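Local coordinates for protein putative isomerase YbhH (Escherichia coli, PDB 6OTV) that probably acts as an isomerase of the PrpF family, although its substrate and reaction are not established, at residues Thr155-Phe163 against Arg332-Arg340. Sequence-based numbering, arbitrary orientation.
Sequences TAAPVALTF and RASVIRTTR. With EDO (1,2-ethanediol), chain E; EDO (1,2-ethanediol), chain N; EDO (1,2-ethanediol), chain D.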
ATOM      1  N   THR A 155     -17.129  27.839   1.283  1.00 36.04           N
ATOM      2  CA  THR A 155     -15.821  27.225   1.442  1.00 39.35           C
ATOM      3  C   THR A 155     -15.851  26.253   2.610  1.00 36.72           C
ATOM      4  O   THR A 155     -16.647  26.399   3.540  1.00 29.07           O
ATOM      5  CB  THR A 155     -14.721  28.278   1.669  1.00 44.12           C
ATOM      6  OG1 THR A 155     -15.050  29.078   2.813  1.00 48.10           O
ATOM      7  CG2 THR A 155     -14.573  29.175   0.445  1.00 36.59           C
ATOM      8  N   ALA A 156     -14.970  25.259   2.555  1.00 36.96           N
ATOM      9  CA  ALA A 156     -14.842  24.283   3.625  1.00 38.93           C
ATOM     10  C   ALA A 156     -13.395  23.815   3.684  1.00 40.08           C
ATOM     11  O   ALA A 156     -12.542  24.265   2.914  1.00 38.04           O
ATOM     12  CB  ALA A 156     -15.800  23.104   3.430  1.00 30.56           C
ATOM     13  N   ALA A 157     -13.128  22.902   4.612  1.00 32.98           N
ATOM     14  CA  ALA A 157     -11.787  22.369   4.774  1.00 34.36           C
ATOM     15  C   ALA A 157     -11.427  21.472   3.592  1.00 31.95           C
ATOM     16  O   ALA A 157     -12.243  20.651   3.163  1.00 31.29           O
ATOM     17  CB  ALA A 157     -11.678  21.580   6.079  1.00 27.54           C
ATOM     18  N   PRO A 158     -10.219  21.598   3.049  1.00 35.13           N
ATOM     19  CA  PRO A 158      -9.809  20.701   1.963  1.00 32.86           C
ATOM     20  C   PRO A 158      -9.492  19.308   2.485  1.00 33.91           C
ATOM     21  O   PRO A 158      -8.942  19.142   3.577  1.00 32.54           O
ATOM     22  CB  PRO A 158      -8.558  21.382   1.397  1.00 30.04           C
ATOM     23  CG  PRO A 158      -7.984  22.104   2.574  1.00 29.84           C
ATOM     24  CD  PRO A 158      -9.173  22.584   3.377  1.00 32.23           C
ATOM     25  N   VAL A 159      -9.852  18.303   1.691  1.00 27.16           N
ATOM     26  CA  VAL A 159      -9.418  16.929   1.907  1.00 26.78           C
ATOM     27  C   VAL A 159      -8.667  16.483   0.662  1.00 31.23           C
ATOM     28  O   VAL A 159      -9.170  16.627  -0.459  1.00 28.18           O
ATOM     29  CB  VAL A 159     -10.594  15.983   2.223  1.00 34.85           C
ATOM     30  CG1 VAL A 159     -11.722  16.153   1.220  1.00 31.45           C
ATOM     31  CG2 VAL A 159     -10.118  14.536   2.256  1.00 32.85           C
ATOM     32  N   ALA A 160      -7.454  15.975   0.857  1.00 29.05           N
ATOM     33  CA  ALA A 160      -6.613  15.533  -0.245  1.00 31.64           C
ATOM     34  C   ALA A 160      -6.813  14.041  -0.476  1.00 31.05           C
ATOM     35  O   ALA A 160      -6.736  13.245   0.465  1.00 38.09           O
ATOM     36  CB  ALA A 160      -5.141  15.837   0.044  1.00 28.57           C
ATOM     37  N   LEU A 161      -7.084  13.672  -1.726  1.00 32.93           N
ATOM     38  CA  LEU A 161      -7.311  12.284  -2.118  1.00 27.25           C
ATOM     39  C   LEU A 161      -6.224  11.891  -3.108  1.00 38.76           C
ATOM     40  O   LEU A 161      -6.191  12.406  -4.231  1.00 34.78           O
ATOM     41  CB  LEU A 161      -8.698  12.105  -2.732  1.00 27.28           C
ATOM     42  CG  LEU A 161      -9.893  12.508  -1.869  1.00 30.19           C
ATOM     43  CD1 LEU A 161     -11.189  12.273  -2.623  1.00 26.06           C
ATOM     44  CD2 LEU A 161      -9.889  11.747  -0.543  1.00 25.86           C
ATOM     45  N   THR A 162      -5.344  10.982  -2.697  1.00 30.89           N
ATOM     46  CA  THR A 162      -4.227  10.526  -3.515  1.00 28.68           C
ATOM     47  C   THR A 162      -4.453   9.072  -3.914  1.00 37.95           C
ATOM     48  O   THR A 162      -4.559   8.195  -3.048  1.00 37.57           O
ATOM     49  CB  THR A 162      -2.905  10.671  -2.765  1.00 36.57           C
ATOM     50  OG1 THR A 162      -2.740  12.031  -2.349  1.00 32.79           O
ATOM     51  CG2 THR A 162      -1.740  10.277  -3.661  1.00 34.40           C
ATOM     52  N   PHE A 163      -4.506   8.822  -5.219  1.00 33.13           N
ATOM     53  CA  PHE A 163      -4.732   7.483  -5.748  1.00 37.89           C
ATOM     54  C   PHE A 163      -3.406   6.737  -5.846  1.00 38.52           C
ATOM     55  O   PHE A 163      -2.434   7.251  -6.410  1.00 39.98           O
ATOM     56  CB  PHE A 163      -5.430   7.563  -7.107  1.00 29.35           C
ATOM     57  CG  PHE A 163      -6.877   7.976  -7.012  1.00 37.70           C
ATOM     58  CD1 PHE A 163      -7.222   9.254  -6.589  1.00 40.78           C
ATOM     59  CD2 PHE A 163      -7.891   7.086  -7.331  1.00 32.36           C
ATOM     60  CE1 PHE A 163      -8.550   9.635  -6.486  1.00 39.61           C
ATOM     61  CE2 PHE A 163      -9.225   7.464  -7.234  1.00 36.81           C
ATOM     62  CZ  PHE A 163      -9.553   8.739  -6.809  1.00 33.38           C
ATOM     63  N   ARG A 332       1.589   9.293  -9.985  1.00 46.83           N
ATOM     64  CA  ARG A 332       0.704   9.470  -8.840  1.00 37.29           C
ATOM     65  C   ARG A 332      -0.186  10.686  -9.062  1.00 34.61           C
ATOM     66  O   ARG A 332       0.303  11.760  -9.429  1.00 31.98           O
ATOM     67  CB  ARG A 332       1.510   9.634  -7.550  1.00 48.92           C
ATOM     68  CG  ARG A 332       0.765   9.237  -6.279  1.00 56.97           C
ATOM     69  CD  ARG A 332       1.557   9.641  -5.046  1.00 56.06           C
ATOM     70  NE  ARG A 332       1.715  11.091  -4.980  1.00 68.06           N
ATOM     71  CZ  ARG A 332       2.483  11.724  -4.101  1.00 69.44           C
ATOM     72  NH1 ARG A 332       3.175  11.033  -3.206  1.00 61.46           N
ATOM     73  NH2 ARG A 332       2.561  13.049  -4.121  1.00 74.35           N
ATOM     74  N   ALA A 333      -1.486  10.516  -8.831  1.00 29.48           N
ATOM     75  CA  ALA A 333      -2.470  11.573  -9.019  1.00 28.99           C
ATOM     76  C   ALA A 333      -3.171  11.872  -7.703  1.00 32.29           C
ATOM     77  O   ALA A 333      -3.483  10.959  -6.933  1.00 30.62           O
ATOM     78  CB  ALA A 333      -3.509  11.186 -10.075  1.00 28.48           C
ATOM     79  N   SER A 334      -3.424  13.154  -7.450  1.00 28.70           N
ATOM     80  CA  SER A 334      -4.155  13.567  -6.263  1.00 28.90           C
ATOM     81  C   SER A 334      -5.138  14.668  -6.634  1.00 31.72           C
ATOM     82  O   SER A 334      -4.920  15.430  -7.580  1.00 28.51           O
ATOM     83  CB  SER A 334      -3.213  14.045  -5.148  1.00 29.22           C
ATOM     84  OG  SER A 334      -2.429  15.143  -5.577  1.00 55.71           O
ATOM     85  N   VAL A 335      -6.230  14.734  -5.880  1.00 29.98           N
ATOM     86  CA  VAL A 335      -7.293  15.707  -6.100  1.00 34.44           C
ATOM     87  C   VAL A 335      -7.692  16.283  -4.749  1.00 38.26           C
ATOM     88  O   VAL A 335      -7.675  15.579  -3.732  1.00 37.58           O
ATOM     89  CB  VAL A 335      -8.500  15.064  -6.821  1.00 40.89           C
ATOM     90  CG1 VAL A 335      -9.695  16.001  -6.830  1.00 48.56           C
ATOM     91  CG2 VAL A 335      -8.124  14.679  -8.246  1.00 39.78           C
ATOM     92  N   ILE A 336      -8.025  17.573  -4.731  1.00 36.71           N
ATOM     93  CA  ILE A 336      -8.563  18.229  -3.546  1.00 40.85           C
ATOM     94  C   ILE A 336     -10.082  18.223  -3.638  1.00 38.04           C
ATOM     95  O   ILE A 336     -10.652  18.572  -4.680  1.00 37.27           O
ATOM     96  CB  ILE A 336      -8.028  19.664  -3.403  1.00 37.97           C
ATOM     97  CG1 ILE A 336      -6.496  19.676  -3.361  1.00 34.61           C
ATOM     98  CG2 ILE A 336      -8.606  20.324  -2.150  1.00 28.64           C
ATOM     99  CD1 ILE A 336      -5.907  19.071  -2.105  1.00 28.63           C
ATOM    100  N   ARG A 337     -10.738  17.818  -2.558  1.00 32.08           N
ATOM    101  CA  ARG A 337     -12.184  17.921  -2.429  1.00 30.82           C
ATOM    102  C   ARG A 337     -12.500  18.596  -1.102  1.00 32.65           C
ATOM    103  O   ARG A 337     -11.604  18.992  -0.351  1.00 26.50           O
ATOM    104  CB  ARG A 337     -12.859  16.544  -2.507  1.00 26.03           C
ATOM    105  CG  ARG A 337     -12.580  15.750  -3.777  1.00 28.35           C
ATOM    106  CD  ARG A 337     -13.569  16.087  -4.881  1.00 31.54           C
ATOM    107  NE  ARG A 337     -13.303  17.393  -5.471  1.00 33.88           N
ATOM    108  CZ  ARG A 337     -14.111  17.997  -6.334  1.00 39.63           C
ATOM    109  NH1 ARG A 337     -15.243  17.414  -6.706  1.00 38.05           N
ATOM    110  NH2 ARG A 337     -13.788  19.188  -6.819  1.00 39.47           N
ATOM    111  N   THR A 338     -13.790  18.740  -0.817  1.00 33.73           N
ATOM    112  CA  THR A 338     -14.250  19.148   0.500  1.00 32.65           C
ATOM    113  C   THR A 338     -15.386  18.227   0.915  1.00 31.72           C
ATOM    114  O   THR A 338     -16.032  17.588   0.081  1.00 33.02           O
ATOM    115  CB  THR A 338     -14.729  20.609   0.536  1.00 33.96           C
ATOM    116  OG1 THR A 338     -15.964  20.724  -0.184  1.00 34.59           O
ATOM    117  CG2 THR A 338     -13.688  21.545  -0.079  1.00 31.09           C
ATOM    118  N   THR A 339     -15.622  18.163   2.221  1.00 26.17           N
ATOM    119  CA  THR A 339     -16.696  17.342   2.752  1.00 33.01           C
ATOM    120  C   THR A 339     -17.289  18.048   3.964  1.00 33.94           C
ATOM    121  O   THR A 339     -16.688  18.970   4.522  1.00 32.10           O
ATOM    122  CB  THR A 339     -16.201  15.932   3.116  1.00 34.81           C
ATOM    123  OG1 THR A 339     -17.315  15.098   3.456  1.00 39.97           O
ATOM    124  CG2 THR A 339     -15.237  15.984   4.293  1.00 28.23           C
ATOM    125  N   ARG A 340     -18.485  17.619   4.357  1.00 27.98           N
ATOM    126  CA  ARG A 340     -19.125  18.190   5.533  1.00 31.98           C
ATOM    127  C   ARG A 340     -20.116  17.187   6.100  1.00 33.96           C
ATOM    128  O   ARG A 340     -20.871  16.559   5.354  1.00 32.95           O
ATOM    129  CB  ARG A 340     -19.837  19.507   5.201  1.00 32.44           C
ATOM    130  CG  ARG A 340     -20.177  20.346   6.423  1.00 29.98           C
ATOM    131  CD  ARG A 340     -20.884  21.633   6.034  1.00 30.64           C
ATOM    132  NE  ARG A 340     -22.275  21.405   5.658  1.00 34.66           N
ATOM    133  CZ  ARG A 340     -23.280  21.328   6.528  1.00 37.76           C
ATOM    134  NH1 ARG A 340     -23.046  21.452   7.829  1.00 26.10           N
ATOM    135  NH2 ARG A 340     -24.517  21.120   6.096  1.00 30.50           N
TER
HETATM  136  C1  EDO E 403     -16.712  23.951   0.160  0.60 14.08           C
HETATM  137  O1  EDO E 403     -16.512  22.974  -0.865  0.60 13.07           O
HETATM  138  C2  EDO E 403     -18.191  23.970   0.519  0.60 19.87           C
HETATM  139  O2  EDO E 403     -18.523  25.085   1.353  0.60 13.96           O
HETATM  140  C1  EDO N 412     -19.751  21.826  10.623  1.00 59.47           C
HETATM  141  O1  EDO N 412     -20.370  22.140   9.371  1.00 56.08           O
HETATM  142  C2  EDO N 412     -20.066  20.381  10.994  1.00 58.66           C
HETATM  143  O2  EDO N 412     -19.921  19.544   9.838  1.00 51.96           O
HETATM  144  C1  EDO D 402      -0.525   4.436 -10.077  1.00 65.12           C
HETATM  145  O1  EDO D 402       0.388   3.360  -9.838  1.00 71.52           O
HETATM  146  C2  EDO D 402      -0.641   5.281  -8.814  1.00 62.16           C
HETATM  147  O2  EDO D 402      -1.851   6.046  -8.833  1.00 55.45           O
HETATM  148  O   HOH W   1     -13.999  19.338   4.341  1.00 35.57           O
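V159 and R337 form a hydrogen-bonded antiparallel pair: V159 N reaches R337 O at 2.8 Å, and R337 N returns to V159 O, nearly straight at 176° on the hydrogen. L161 and V335 repeat the double link, and F163 N adds a bond to A333 O. On the face carrying V159, L161 and R337, V159 CG1 sits between its own backbone N and carbonyl carbon (chi1 49°), which brings it to 3.2 Å from R337 O. L161 CD1 meets R337 CG at 3.9 Å, the two side chains crossing at about a right angle. On the other face, I336 reaches along 158-163 with both branches, CG2 to P158 CB at 3.7 Å and CD1 to A160 CB; further along, T162 CG2 packs on R332 CD at 3.6 Å. A long strand linking the two halves of the chain is consistent with the two-lobed diaminopimelate epimerase-like fold of this family; 332-344 pairs with 3-11 and 158-163 as well as with 315-322. Beyond the paired region, a water takes the N-H of T339 and donates to A157 O, joining the diverging backbones. Bent at chi2 and chi3, R337 folds back to give NE to I336 O at 3.0 Å, with the acceptor in the guanidinium plane, while NH1 bonds N95. S98 of helix 94-106 packs against V159, L161 and R337, and R10 is hydrogen-bonded to both threonine hydroxyls, by its NH1 at T338 OG1 and by its backbone carbonyl at T339 OG1.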